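Paenibacillus xanthan lyase (Paenibacillus, PDB 6F2P) binds calcium and probably removes the terminal mannose from the side chains of the bacterial polysaccharide xanthan by beta-elimination. Local coordinates at residues F387-I397 with Q446-A457; D981-A989 with Y1008-A1017. All coordinates share one frame; numbering follows the deposited sequence.

In the fold
Interaction 1 comes first along the chain and is complete before interaction 2 begins. Their centres lie about 64 Å apart and their nearest atoms about 39 Å, so the two do not touch. Interaction 1 lies about 14 Å from the centre of the chain, in the family 8 super-sandwich region, where the loop after strand 380-385 meets the loop leading into strand 457-462. Interaction 2 is at the periphery, about 55 Å from that centre, within the Golvesin C-terminal region, and joins hairpin strands 978-984 and 987-993 to strand 1003-1010 and the connection into strand 1017-1021, which pairs with 978-984. Each contact is local to its own domain of an elongated single-chain enzyme.

Interaction 1 (F387-I397 with Q446-A457); sequences FSSRIGNYESI and QTANSRSDKSWA
Asn393 CG sits between its backbone N and carbonyl carbon (chi1 44°), which turns the amide toward segment 446-457. There ND2 donates to Thr447 O (2.9 Å) and, weakly, to Gln446 OE1, whose amide stands at 84° to that of Asn393 and is held mainly by Val476 N at OE1 and Asp409 at NE2. OD1 accepts Ser450 N (3.1 Å) on one face of the Asn393 amide and Tyr394 N on the opposite face, and Asn393 N donates to Ser450 O (2.8 Å). Tyr394, with a similar first torsion (67°), passes Ala448 CB and donates through OH to Gln446 O at the ring edge (2.7 Å). Asn449 OD1 receives Ser396 N (2.8 Å), while its ND2 donates to Ser396 O. Arg390 NH1 reaches an in-plane lone pair of Ser455 O (2.8 Å), and NH2, bonded weakly to Ala457 O, is also salt-bridged to Asp371. In the other direction, Arg451 NE approaches Ser389 O from above the carbonyl plane (3.0 Å). The Phe387 ring has Asn393 CB over one face and Ser452 N at its edge. Side-chain bonds to main-chain groups thus supplement a few backbone bonds, consistent with two largely irregular loops held in defined shapes.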
ATOM      1  N   PHE A 387       4.979   8.037   4.098  1.00 13.37           N
ATOM      2  CA  PHE A 387       4.591   7.378   5.332  1.00 17.25           C
ATOM      3  C   PHE A 387       3.147   7.705   5.692  1.00 18.69           C
ATOM      4  O   PHE A 387       2.555   8.630   5.142  1.00 18.16           O
ATOM      5  CB  PHE A 387       5.587   7.645   6.476  1.00 17.94           C
ATOM      6  CG  PHE A 387       5.374   8.940   7.214  1.00 15.04           C
ATOM      7  CD1 PHE A 387       5.845  10.139   6.702  1.00 15.31           C
ATOM      8  CD2 PHE A 387       4.761   8.948   8.456  1.00 17.08           C
ATOM      9  CE1 PHE A 387       5.671  11.332   7.398  1.00 11.06           C
ATOM     10  CE2 PHE A 387       4.591  10.134   9.159  1.00 15.80           C
ATOM     11  CZ  PHE A 387       5.049  11.325   8.626  1.00 10.75           C
ATOM     12  N   SER A 388       2.577   6.909   6.586  1.00 20.82           N
ATOM     13  CA  SER A 388       1.163   7.007   6.899  1.00 20.00           C
ATOM     14  C   SER A 388       0.959   6.639   8.351  1.00 18.64           C
ATOM     15  O   SER A 388       1.902   6.632   9.135  1.00 21.37           O
ATOM     16  CB  SER A 388       0.374   6.034   6.029  1.00 18.20           C
ATOM     17  OG  SER A 388       0.782   4.696   6.274  1.00 15.25           O
ATOM     18  N   SER A 389      -0.274   6.306   8.704  1.00 17.28           N
ATOM     19  CA  SER A 389      -0.556   5.811  10.038  1.00 16.20           C
ATOM     20  C   SER A 389      -0.170   4.337  10.156  1.00 19.23           C
ATOM     21  O   SER A 389      -0.328   3.735  11.220  1.00 20.65           O
ATOM     22  CB  SER A 389      -2.033   5.984  10.360  1.00 16.64           C
ATOM     23  OG  SER A 389      -2.818   5.216   9.468  1.00 20.43           O
ATOM     24  N   ARG A 390       0.326   3.759   9.064  1.00 16.41           N
ATOM     25  CA  ARG A 390       0.769   2.367   9.065  1.00 16.85           C
ATOM     26  C   ARG A 390       2.296   2.231   9.033  1.00 22.68           C
ATOM     27  O   ARG A 390       2.854   1.229   9.488  1.00 16.55           O
ATOM     28  CB  ARG A 390       0.204   1.626   7.862  1.00 17.05           C
ATOM     29  CG  ARG A 390      -1.294   1.634   7.738  1.00 18.66           C
ATOM     30  CD  ARG A 390      -1.689   0.993   6.417  1.00 23.06           C
ATOM     31  NE  ARG A 390      -1.081   1.688   5.286  1.00 16.72           N
ATOM     32  CZ  ARG A 390      -1.633   2.716   4.647  1.00 14.14           C
ATOM     33  NH1 ARG A 390      -2.822   3.185   5.015  1.00 11.67           N
ATOM     34  NH2 ARG A 390      -0.989   3.276   3.633  1.00 15.21           N
ATOM     35  N   ILE A 391       2.957   3.245   8.481  1.00 21.32           N
ATOM     36  CA  ILE A 391       4.386   3.202   8.231  1.00 14.63           C
ATOM     37  C   ILE A 391       5.050   4.447   8.798  1.00 21.27           C
ATOM     38  O   ILE A 391       4.590   5.565   8.546  1.00 19.14           O
ATOM     39  CB  ILE A 391       4.660   3.152   6.723  1.00 17.16           C
ATOM     40  CG1 ILE A 391       4.165   1.830   6.131  1.00 15.84           C
ATOM     41  CG2 ILE A 391       6.134   3.357   6.438  1.00 18.78           C
ATOM     42  CD1 ILE A 391       5.022   0.640   6.479  1.00 14.86           C
ATOM     43  N   GLY A 392       6.137   4.251   9.548  1.00 18.49           N
ATOM     44  CA  GLY A 392       6.831   5.341  10.209  1.00 14.24           C
ATOM     45  C   GLY A 392       7.611   6.252   9.277  1.00 16.48           C
ATOM     46  O   GLY A 392       8.076   5.823   8.216  1.00 14.33           O
ATOM     47  N   ASN A 393       7.754   7.516   9.676  1.00 15.42           N
ATOM     48  CA  ASN A 393       8.416   8.511   8.840  1.00 13.15           C
ATOM     49  C   ASN A 393       9.850   8.121   8.501  1.00 14.45           C
ATOM     50  O   ASN A 393      10.211   8.018   7.331  1.00 18.10           O
ATOM     51  CB  ASN A 393       8.336   9.924   9.450  1.00 18.23           C
ATOM     52  CG  ASN A 393       8.634   9.955  10.952  1.00 18.94           C
ATOM     53  OD1 ASN A 393       9.165   8.999  11.523  1.00 16.28           O
ATOM     54  ND2 ASN A 393       8.293  11.075  11.593  1.00 13.88           N
ATOM     55  N   TYR A 394      10.657   7.887   9.527  1.00 15.31           N
ATOM     56  CA  TYR A 394      11.990   7.315   9.345  1.00 16.04           C
ATOM     57  C   TYR A 394      12.424   6.696  10.657  1.00 18.25           C
ATOM     58  O   TYR A 394      11.826   6.957  11.708  1.00 15.32           O
ATOM     59  CB  TYR A 394      13.002   8.381   8.942  1.00 16.83           C
ATOM     60  CG  TYR A 394      13.255   9.393  10.036  1.00 18.77           C
ATOM     61  CD1 TYR A 394      12.280  10.320  10.384  1.00 19.74           C
ATOM     62  CD2 TYR A 394      14.461   9.419  10.725  1.00 18.56           C
ATOM     63  CE1 TYR A 394      12.497  11.248  11.384  1.00 21.24           C
ATOM     64  CE2 TYR A 394      14.690  10.357  11.730  1.00 18.22           C
ATOM     65  CZ  TYR A 394      13.701  11.268  12.048  1.00 20.07           C
ATOM     66  OH  TYR A 394      13.901  12.198  13.040  1.00 20.35           O
ATOM     67  N   GLU A 395      13.472   5.883  10.607  1.00 14.82           N
ATOM     68  CA  GLU A 395      13.975   5.278  11.824  1.00 12.68           C
ATOM     69  C   GLU A 395      15.289   5.894  12.256  1.00 16.48           C
ATOM     70  O   GLU A 395      16.235   6.003  11.472  1.00 18.79           O
ATOM     71  CB  GLU A 395      14.148   3.775  11.676  1.00 12.66           C
ATOM     72  CG  GLU A 395      14.558   3.139  12.984  1.00 16.56           C
ATOM     73  CD  GLU A 395      14.844   1.668  12.867  1.00 14.87           C
ATOM     74  OE1 GLU A 395      14.230   0.899  13.634  1.00 16.03           O
ATOM     75  OE2 GLU A 395      15.689   1.284  12.029  1.00 12.07           O
ATOM     76  N   SER A 396      15.343   6.302  13.515  1.00 17.20           N
ATOM     77  CA  SER A 396      16.600   6.708  14.111  1.00 15.26           C
ATOM     78  C   SER A 396      16.715   6.071  15.486  1.00 18.36           C
ATOM     79  O   SER A 396      15.954   6.398  16.406  1.00 20.88           O
ATOM     80  CB  SER A 396      16.687   8.226  14.210  1.00 14.54           C
ATOM     81  OG  SER A 396      17.924   8.605  14.791  1.00 22.19           O
ATOM     82  N   ILE A 397      17.639   5.126  15.613  1.00 16.48           N
ATOM     83  CA  ILE A 397      17.981   4.566  16.918  1.00 17.97           C
ATOM     84  C   ILE A 397      19.490   4.483  17.042  1.00 19.73           C
ATOM     85  O   ILE A 397      20.199   4.536  16.033  1.00 20.81           O
ATOM     86  CB  ILE A 397      17.392   3.171  17.117  1.00 16.75           C
ATOM     87  CG1 ILE A 397      17.894   2.224  16.027  1.00 17.51           C
ATOM     88  CG2 ILE A 397      15.881   3.239  17.132  1.00 14.82           C
ATOM     89  CD1 ILE A 397      17.194   0.888  16.027  1.00 13.12           C
ATOM     90  N   GLN A 446      11.973  16.692  12.668  1.00 17.10           N
ATOM     91  CA  GLN A 446      10.751  15.955  12.905  1.00 16.35           C
ATOM     92  C   GLN A 446      11.063  14.751  13.764  1.00 17.91           C
ATOM     93  O   GLN A 446      12.030  14.028  13.512  1.00 16.63           O
ATOM     94  CB  GLN A 446      10.093  15.519  11.580  1.00 16.07           C
ATOM     95  CG  GLN A 446       8.846  14.664  11.782  1.00 14.65           C
ATOM     96  CD  GLN A 446       8.196  14.193  10.485  1.00 21.95           C
ATOM     97  OE1 GLN A 446       7.027  13.796  10.479  1.00 23.31           O
ATOM     98  NE2 GLN A 446       8.948  14.226   9.387  1.00 17.49           N
ATOM     99  N   THR A 447      10.236  14.559  14.784  1.00 19.00           N
ATOM    100  CA  THR A 447      10.324  13.412  15.672  1.00 21.99           C
ATOM    101  C   THR A 447      10.462  12.098  14.894  1.00 22.07           C
ATOM    102  O   THR A 447       9.674  11.813  13.985  1.00 22.40           O
ATOM    103  CB  THR A 447       9.084  13.361  16.569  1.00 21.80           C
ATOM    104  OG1 THR A 447       9.027  14.567  17.339  1.00 27.88           O
ATOM    105  CG2 THR A 447       9.120  12.155  17.498  1.00 20.86           C
ATOM    106  N   ALA A 448      11.472  11.316  15.256  1.00 13.24           N
ATOM    107  CA  ALA A 448      11.747  10.049  14.603  1.00 16.82           C
ATOM    108  C   ALA A 448      10.806   8.932  15.045  1.00 16.87           C
ATOM    109  O   ALA A 448      10.095   9.053  16.040  1.00 15.79           O
ATOM    110  CB  ALA A 448      13.172   9.636  14.866  1.00 15.44           C
ATOM    111  N   ASN A 449      10.825   7.842  14.289  1.00 15.85           N
ATOM    112  CA  ASN A 449      10.142   6.617  14.669  1.00 17.99           C
ATOM    113  C   ASN A 449       8.651   6.793  14.917  1.00 23.34           C
ATOM    114  O   ASN A 449       8.098   6.186  15.833  1.00 23.66           O
ATOM    115  CB  ASN A 449      10.801   5.998  15.903  1.00 17.57           C
ATOM    116  CG  ASN A 449      12.317   6.044  15.841  1.00 19.04           C
ATOM    117  OD1 ASN A 449      12.917   5.762  14.808  1.00 17.81           O
ATOM    118  ND2 ASN A 449      12.941   6.406  16.956  1.00 18.94           N
ATOM    119  N   SER A 450       8.010   7.618  14.092  1.00 20.42           N
ATOM    120  CA  SER A 450       6.611   7.972  14.301  1.00 15.66           C
ATOM    121  C   SER A 450       5.759   7.806  13.052  1.00 21.52           C
ATOM    122  O   SER A 450       6.226   8.038  11.937  1.00 20.17           O
ATOM    123  CB  SER A 450       6.522   9.428  14.745  1.00 20.79           C
ATOM    124  OG  SER A 450       7.383   9.678  15.837  1.00 31.05           O
ATOM    125  N   ARG A 451       4.498   7.430  13.245  1.00 20.60           N
ATOM    126  CA  ARG A 451       3.551   7.352  12.140  1.00 19.76           C
ATOM    127  C   ARG A 451       2.642   8.573  12.188  1.00 24.17           C
ATOM    128  O   ARG A 451       2.449   9.164  13.253  1.00 21.19           O
ATOM    129  CB  ARG A 451       2.737   6.063  12.226  1.00 17.27           C
ATOM    130  CG  ARG A 451       3.612   4.865  12.490  1.00 23.55           C
ATOM    131  CD  ARG A 451       2.908   3.534  12.297  1.00 21.12           C
ATOM    132  NE  ARG A 451       1.810   3.296  13.234  1.00 28.49           N
ATOM    133  CZ  ARG A 451       1.942   3.187  14.552  1.00 29.53           C
ATOM    134  NH1 ARG A 451       3.132   3.316  15.125  1.00 36.24           N
ATOM    135  NH2 ARG A 451       0.873   2.960  15.305  1.00 30.07           N
ATOM    136  N   SER A 452       2.103   8.964  11.035  1.00 17.37           N
ATOM    137  CA  SER A 452       1.220  10.127  10.961  1.00 15.59           C
ATOM    138  C   SER A 452      -0.158   9.732  11.458  1.00 17.57           C
ATOM    139  O   SER A 452      -0.409   8.561  11.760  1.00 18.12           O
ATOM    140  CB  SER A 452       1.114  10.666   9.528  1.00 19.34           C
ATOM    141  OG  SER A 452       0.293   9.841   8.708  1.00 18.19           O
ATOM    142  N   ASP A 453      -1.052  10.705  11.547  1.00 14.57           N
ATOM    143  CA  ASP A 453      -2.441  10.400  11.850  1.00 23.27           C
ATOM    144  C   ASP A 453      -3.264  10.340  10.551  1.00 24.66           C
ATOM    145  O   ASP A 453      -4.498  10.437  10.578  1.00 22.70           O
ATOM    146  CB  ASP A 453      -3.011  11.423  12.837  1.00 15.67           C
ATOM    147  CG  ASP A 453      -3.003  12.842  12.287  1.00 21.54           C
ATOM    148  OD1 ASP A 453      -2.355  13.101  11.248  1.00 23.80           O
ATOM    149  OD2 ASP A 453      -3.649  13.710  12.904  1.00 25.55           O
ATOM    150  N   LYS A 454      -2.569  10.183   9.419  1.00 21.36           N
ATOM    151  CA  LYS A 454      -3.219  10.094   8.105  1.00 17.98           C
ATOM    152  C   LYS A 454      -3.010   8.723   7.460  1.00 15.96           C
ATOM    153  O   LYS A 454      -1.887   8.236   7.360  1.00 22.99           O
ATOM    154  CB  LYS A 454      -2.707  11.187   7.155  1.00 14.92           C
ATOM    155  CG  LYS A 454      -2.844  12.615   7.662  1.00 17.15           C
ATOM    156  CD  LYS A 454      -4.282  13.022   7.893  1.00 15.02           C
ATOM    157  CE  LYS A 454      -4.376  14.492   8.285  1.00 18.45           C
ATOM    158  NZ  LYS A 454      -5.784  14.913   8.582  1.00 26.46           N
ATOM    159  N   SER A 455      -4.100   8.116   7.007  1.00 20.27           N
ATOM    160  CA  SER A 455      -4.060   6.781   6.423  1.00 17.78           C
ATOM    161  C   SER A 455      -3.939   6.797   4.902  1.00 19.31           C
ATOM    162  O   SER A 455      -3.634   5.771   4.289  1.00 18.61           O
ATOM    163  CB  SER A 455      -5.320   6.015   6.807  1.00 21.73           C
ATOM    164  OG  SER A 455      -6.472   6.749   6.426  1.00 25.28           O
ATOM    165  N   TRP A 456      -4.193   7.951   4.295  1.00 15.51           N
ATOM    166  CA  TRP A 456      -4.179   8.062   2.843  1.00 14.53           C
ATOM    167  C   TRP A 456      -2.741   8.101   2.350  1.00 14.38           C
ATOM    168  O   TRP A 456      -2.147   9.165   2.196  1.00 12.65           O
ATOM    169  CB  TRP A 456      -4.914   9.329   2.396  1.00 16.68           C
ATOM    170  CG  TRP A 456      -5.624   9.275   1.050  1.00 17.35           C
ATOM    171  CD1 TRP A 456      -6.945   9.543   0.826  1.00 16.41           C
ATOM    172  CD2 TRP A 456      -5.056   8.967  -0.243  1.00 14.19           C
ATOM    173  NE1 TRP A 456      -7.240   9.417  -0.512  1.00 19.92           N
ATOM    174  CE2 TRP A 456      -6.102   9.065  -1.191  1.00 12.24           C
ATOM    175  CE3 TRP A 456      -3.773   8.619  -0.687  1.00 11.02           C
ATOM    176  CZ2 TRP A 456      -5.908   8.827  -2.555  1.00  9.20           C
ATOM    177  CZ3 TRP A 456      -3.579   8.381  -2.046  1.00 15.00           C
ATOM    178  CH2 TRP A 456      -4.645   8.487  -2.966  1.00 12.32           C
ATOM    179  N   ALA A 457      -2.180   6.928   2.107  1.00 16.44           N
ATOM    180  CA  ALA A 457      -0.908   6.835   1.418  1.00 14.28           C
ATOM    181  C   ALA A 457      -0.942   5.580   0.561  1.00 13.66           C
ATOM    182  O   ALA A 457      -1.264   4.498   1.041  1.00 13.70           O
ATOM    183  CB  ALA A 457       0.234   6.782   2.404  1.00 15.73           C
TER
HETATM  184  O   HOH W   1       1.032  10.350   5.981  1.00 19.72           O

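Interaction 2 (D981-A989 with Y1008-A1017); sequences DVTHSGGTA and YSFNAGSTGA
His984 spans the space between Tyr1008 and Phe1010. Its CB rests over one face of the Phe1010 ring, 3.9 Å from the ring centroid, and also meets Ser1009 O. Beyond it, CG, set between the backbone N and the carbonyl carbon (chi1 54°), lies against Tyr1008 CB (3.6 Å). CD2 and NE2 both approach Tyr1008 CD1, CE1 more distantly, giving an offset stack with ring centroids 4.6 Å apart and planes at 28°. ND1 donates to Ser985 O (2.8 Å) from above that carbonyl's plane, and Gly987 O lies over the imidazole face opposite Tyr1008. Were His984 replaced by an alanine, the Tyr1008 ring would probably lose its stacking partner and Ser985 O its ND1 donor. Alongside, Val982 CG1 fills in between Tyr1008 CD2 and Phe1010 CZ. Thr983 and Ala1017 form an antiparallel hydrogen-bonded pair, and Ser985 N donates to Ser1009 O (2.7 Å). Ser985 OG then bonds to Asn1011 OD1 (3.0 Å). Strand 1003-1010 pairs with strand 960-967, whereas 1017-1021 joins the sheet of the hairpin, whose type II turn runs from His984 to Gly987; this crossing of the chain between two facing antiparallel sheets is typical of a beta-sandwich.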
ATOM      1  N   ASP A 981     -62.948   3.727 -14.186  1.00 33.83           N
ATOM      2  CA  ASP A 981     -62.187   2.535 -14.547  1.00 37.36           C
ATOM      3  C   ASP A 981     -60.850   2.504 -13.830  1.00 37.82           C
ATOM      4  O   ASP A 981     -60.195   3.531 -13.679  1.00 41.10           O
ATOM      5  CB  ASP A 981     -61.941   2.471 -16.054  1.00 33.69           C
ATOM      6  CG  ASP A 981     -63.210   2.292 -16.839  1.00 41.51           C
ATOM      7  OD1 ASP A 981     -64.172   1.716 -16.285  1.00 41.72           O
ATOM      8  OD2 ASP A 981     -63.249   2.732 -18.008  1.00 51.24           O
ATOM      9  N   VAL A 982     -60.452   1.321 -13.385  1.00 32.18           N
ATOM     10  CA  VAL A 982     -59.112   1.118 -12.869  1.00 33.41           C
ATOM     11  C   VAL A 982     -58.463  -0.005 -13.665  1.00 33.17           C
ATOM     12  O   VAL A 982     -58.800  -1.175 -13.488  1.00 32.82           O
ATOM     13  CB  VAL A 982     -59.127   0.758 -11.374  1.00 32.44           C
ATOM     14  CG1 VAL A 982     -57.719   0.474 -10.889  1.00 26.69           C
ATOM     15  CG2 VAL A 982     -59.761   1.879 -10.569  1.00 33.14           C
ATOM     16  N   THR A 983     -57.555   0.354 -14.567  1.00 35.34           N
ATOM     17  CA  THR A 983     -56.835  -0.648 -15.342  1.00 33.82           C
ATOM     18  C   THR A 983     -55.554  -1.014 -14.610  1.00 33.61           C
ATOM     19  O   THR A 983     -54.677  -0.182 -14.428  1.00 35.03           O
ATOM     20  CB  THR A 983     -56.498  -0.156 -16.762  1.00 33.31           C
ATOM     21  OG1 THR A 983     -57.653   0.457 -17.351  1.00 33.94           O
ATOM     22  CG2 THR A 983     -56.041  -1.315 -17.631  1.00 30.13           C
ATOM     23  N   HIS A 984     -55.461  -2.265 -14.182  1.00 34.72           N
ATOM     24  CA  HIS A 984     -54.328  -2.728 -13.398  1.00 34.08           C
ATOM     25  C   HIS A 984     -53.707  -3.955 -14.058  1.00 36.15           C
ATOM     26  O   HIS A 984     -54.053  -4.312 -15.188  1.00 39.00           O
ATOM     27  CB  HIS A 984     -54.804  -3.096 -11.996  1.00 35.63           C
ATOM     28  CG  HIS A 984     -55.925  -4.080 -11.995  1.00 38.36           C
ATOM     29  ND1 HIS A 984     -55.725  -5.443 -11.882  1.00 37.33           N
ATOM     30  CD2 HIS A 984     -57.263  -3.915 -12.138  1.00 37.46           C
ATOM     31  CE1 HIS A 984     -56.884  -6.064 -11.939  1.00 45.51           C
ATOM     32  NE2 HIS A 984     -57.839  -5.155 -12.095  1.00 40.07           N
ATOM     33  N   SER A 985     -52.792  -4.602 -13.346  1.00 34.70           N
ATOM     34  CA  SER A 985     -52.204  -5.843 -13.826  1.00 39.24           C
ATOM     35  C   SER A 985     -53.231  -6.970 -13.717  1.00 37.54           C
ATOM     36  O   SER A 985     -53.701  -7.303 -12.623  1.00 34.92           O
ATOM     37  CB  SER A 985     -50.934  -6.181 -13.036  1.00 37.71           C
ATOM     38  OG  SER A 985     -50.332  -7.379 -13.495  1.00 35.29           O
ATOM     39  N   GLY A 986     -53.590  -7.541 -14.859  1.00 32.32           N
ATOM     40  CA  GLY A 986     -54.513  -8.657 -14.877  1.00 42.03           C
ATOM     41  C   GLY A 986     -55.860  -8.322 -15.488  1.00 42.58           C
ATOM     42  O   GLY A 986     -56.625  -9.222 -15.841  1.00 46.70           O
ATOM     43  N   GLY A 987     -56.152  -7.032 -15.609  1.00 38.24           N
ATOM     44  CA  GLY A 987     -57.403  -6.594 -16.199  1.00 37.35           C
ATOM     45  C   GLY A 987     -57.865  -5.228 -15.728  1.00 39.84           C
ATOM     46  O   GLY A 987     -57.107  -4.479 -15.115  1.00 39.89           O
ATOM     47  N   THR A 988     -59.122  -4.911 -16.021  1.00 40.41           N
ATOM     48  CA  THR A 988     -59.702  -3.617 -15.684  1.00 37.38           C
ATOM     49  C   THR A 988     -60.933  -3.785 -14.796  1.00 36.21           C
ATOM     50  O   THR A 988     -61.757  -4.667 -15.031  1.00 37.01           O
ATOM     51  CB  THR A 988     -60.115  -2.847 -16.960  1.00 37.75           C
ATOM     52  OG1 THR A 988     -58.972  -2.662 -17.804  1.00 35.27           O
ATOM     53  CG2 THR A 988     -60.710  -1.490 -16.610  1.00 35.45           C
ATOM     54  N   ALA A 989     -61.050  -2.941 -13.776  1.00 33.72           N
ATOM     55  CA  ALA A 989     -62.243  -2.916 -12.936  1.00 34.04           C
ATOM     56  C   ALA A 989     -63.056  -1.645 -13.189  1.00 33.83           C
ATOM     57  O   ALA A 989     -62.506  -0.615 -13.574  1.00 31.19           O
ATOM     58  CB  ALA A 989     -61.865  -3.021 -11.469  1.00 26.35           C
ATOM     59  N   TYR A1008     -55.533  -3.467  -6.021  1.00 34.51           N
ATOM     60  CA  TYR A1008     -55.194  -4.247  -7.212  1.00 32.03           C
ATOM     61  C   TYR A1008     -53.693  -4.451  -7.354  1.00 34.84           C
ATOM     62  O   TYR A1008     -52.900  -3.774  -6.699  1.00 37.66           O
ATOM     63  CB  TYR A1008     -55.736  -3.556  -8.472  1.00 32.21           C
ATOM     64  CG  TYR A1008     -57.202  -3.197  -8.377  1.00 40.12           C
ATOM     65  CD1 TYR A1008     -58.182  -4.088  -8.795  1.00 33.71           C
ATOM     66  CD2 TYR A1008     -57.609  -1.968  -7.856  1.00 34.84           C
ATOM     67  CE1 TYR A1008     -59.524  -3.771  -8.699  1.00 32.31           C
ATOM     68  CE2 TYR A1008     -58.952  -1.642  -7.756  1.00 35.98           C
ATOM     69  CZ  TYR A1008     -59.906  -2.548  -8.179  1.00 36.64           C
ATOM     70  OH  TYR A1008     -61.243  -2.238  -8.082  1.00 39.88           O
ATOM     71  N   SER A1009     -53.308  -5.394  -8.209  1.00 34.08           N
ATOM     72  CA  SER A1009     -51.902  -5.600  -8.529  1.00 32.17           C
ATOM     73  C   SER A1009     -51.514  -4.712  -9.691  1.00 31.90           C
ATOM     74  O   SER A1009     -52.190  -4.682 -10.712  1.00 35.92           O
ATOM     75  CB  SER A1009     -51.634  -7.057  -8.898  1.00 28.09           C
ATOM     76  OG  SER A1009     -51.787  -7.898  -7.774  1.00 40.24           O
ATOM     77  N   PHE A1010     -50.424  -3.976  -9.533  1.00 36.67           N
ATOM     78  CA  PHE A1010     -49.907  -3.165 -10.624  1.00 39.56           C
ATOM     79  C   PHE A1010     -48.477  -3.576 -10.953  1.00 38.86           C
ATOM     80  O   PHE A1010     -47.720  -3.997 -10.078  1.00 35.11           O
ATOM     81  CB  PHE A1010     -49.924  -1.680 -10.259  1.00 33.13           C
ATOM     82  CG  PHE A1010     -51.298  -1.091 -10.144  1.00 29.37           C
ATOM     83  CD1 PHE A1010     -51.948  -0.589 -11.264  1.00 32.99           C
ATOM     84  CD2 PHE A1010     -51.932  -1.011  -8.909  1.00 32.51           C
ATOM     85  CE1 PHE A1010     -53.218  -0.024 -11.159  1.00 28.70           C
ATOM     86  CE2 PHE A1010     -53.202  -0.452  -8.792  1.00 30.80           C
ATOM     87  CZ  PHE A1010     -53.845   0.045  -9.921  1.00 28.02           C
ATOM     88  N   ASN A1011     -48.113  -3.452 -12.222  1.00 44.25           N
ATOM     89  CA  ASN A1011     -46.726  -3.608 -12.621  1.00 51.72           C
ATOM     90  C   ASN A1011     -46.020  -2.269 -12.502  1.00 46.82           C
ATOM     91  O   ASN A1011     -46.649  -1.215 -12.618  1.00 43.89           O
ATOM     92  CB  ASN A1011     -46.626  -4.129 -14.056  1.00 52.47           C
ATOM     93  CG  ASN A1011     -47.234  -5.511 -14.218  1.00 53.00           C
ATOM     94  OD1 ASN A1011     -48.293  -5.668 -14.824  1.00 55.68           O
ATOM     95  ND2 ASN A1011     -46.561  -6.520 -13.676  1.00 57.38           N
ATOM     96  N   ALA A1012     -44.718  -2.311 -12.249  1.00 46.65           N
ATOM     97  CA  ALA A1012     -43.915  -1.103 -12.279  1.00 49.98           C
ATOM     98  C   ALA A1012     -43.985  -0.515 -13.686  1.00 45.92           C
ATOM     99  O   ALA A1012     -43.880  -1.240 -14.676  1.00 51.24           O
ATOM    100  CB  ALA A1012     -42.479  -1.408 -11.886  1.00 47.77           C
ATOM    101  N   GLY A1013     -44.195   0.793 -13.776  1.00 35.29           N
ATOM    102  CA  GLY A1013     -44.309   1.436 -15.069  1.00 44.61           C
ATOM    103  C   GLY A1013     -45.586   2.237 -15.216  1.00 50.66           C
ATOM    104  O   GLY A1013     -46.146   2.707 -14.221  1.00 45.51           O
ATOM    105  N   SER A1014     -46.044   2.394 -16.456  1.00 48.50           N
ATOM    106  CA  SER A1014     -47.245   3.185 -16.741  1.00 51.95           C
ATOM    107  C   SER A1014     -48.297   2.424 -17.555  1.00 53.27           C
ATOM    108  O   SER A1014     -48.999   3.016 -18.384  1.00 56.17           O
ATOM    109  CB  SER A1014     -46.872   4.487 -17.456  1.00 49.89           C
ATOM    110  OG  SER A1014     -46.137   5.349 -16.605  1.00 56.92           O
ATOM    111  N   THR A1015     -48.401   1.120 -17.310  1.00 48.51           N
ATOM    112  CA  THR A1015     -49.377   0.270 -17.993  1.00 43.29           C
ATOM    113  C   THR A1015     -50.700   0.219 -17.236  1.00 44.30           C
ATOM    114  O   THR A1015     -51.610  -0.526 -17.598  1.00 45.43           O
ATOM    115  CB  THR A1015     -48.855  -1.156 -18.147  1.00 39.02           C
ATOM    116  OG1 THR A1015     -47.951  -1.445 -17.070  1.00 46.98           O
ATOM    117  CG2 THR A1015     -48.135  -1.314 -19.479  1.00 35.73           C
ATOM    118  N   GLY A1016     -50.794   1.007 -16.175  1.00 34.55           N
ATOM    119  CA  GLY A1016     -52.006   1.071 -15.394  1.00 38.67           C
ATOM    120  C   GLY A1016     -52.616   2.450 -15.492  1.00 47.74           C
ATOM    121  O   GLY A1016     -51.897   3.441 -15.613  1.00 51.37           O
ATOM    122  N   ALA A1017     -53.943   2.517 -15.446  1.00 42.12           N
ATOM    123  CA  ALA A1017     -54.633   3.792 -15.560  1.00 37.10           C
ATOM    124  C   ALA A1017     -55.884   3.835 -14.698  1.00 41.01           C
ATOM    125  O   ALA A1017     -56.458   2.804 -14.346  1.00 41.59           O
ATOM    126  CB  ALA A1017     -54.978   4.081 -17.006  1.00 32.17           C
TER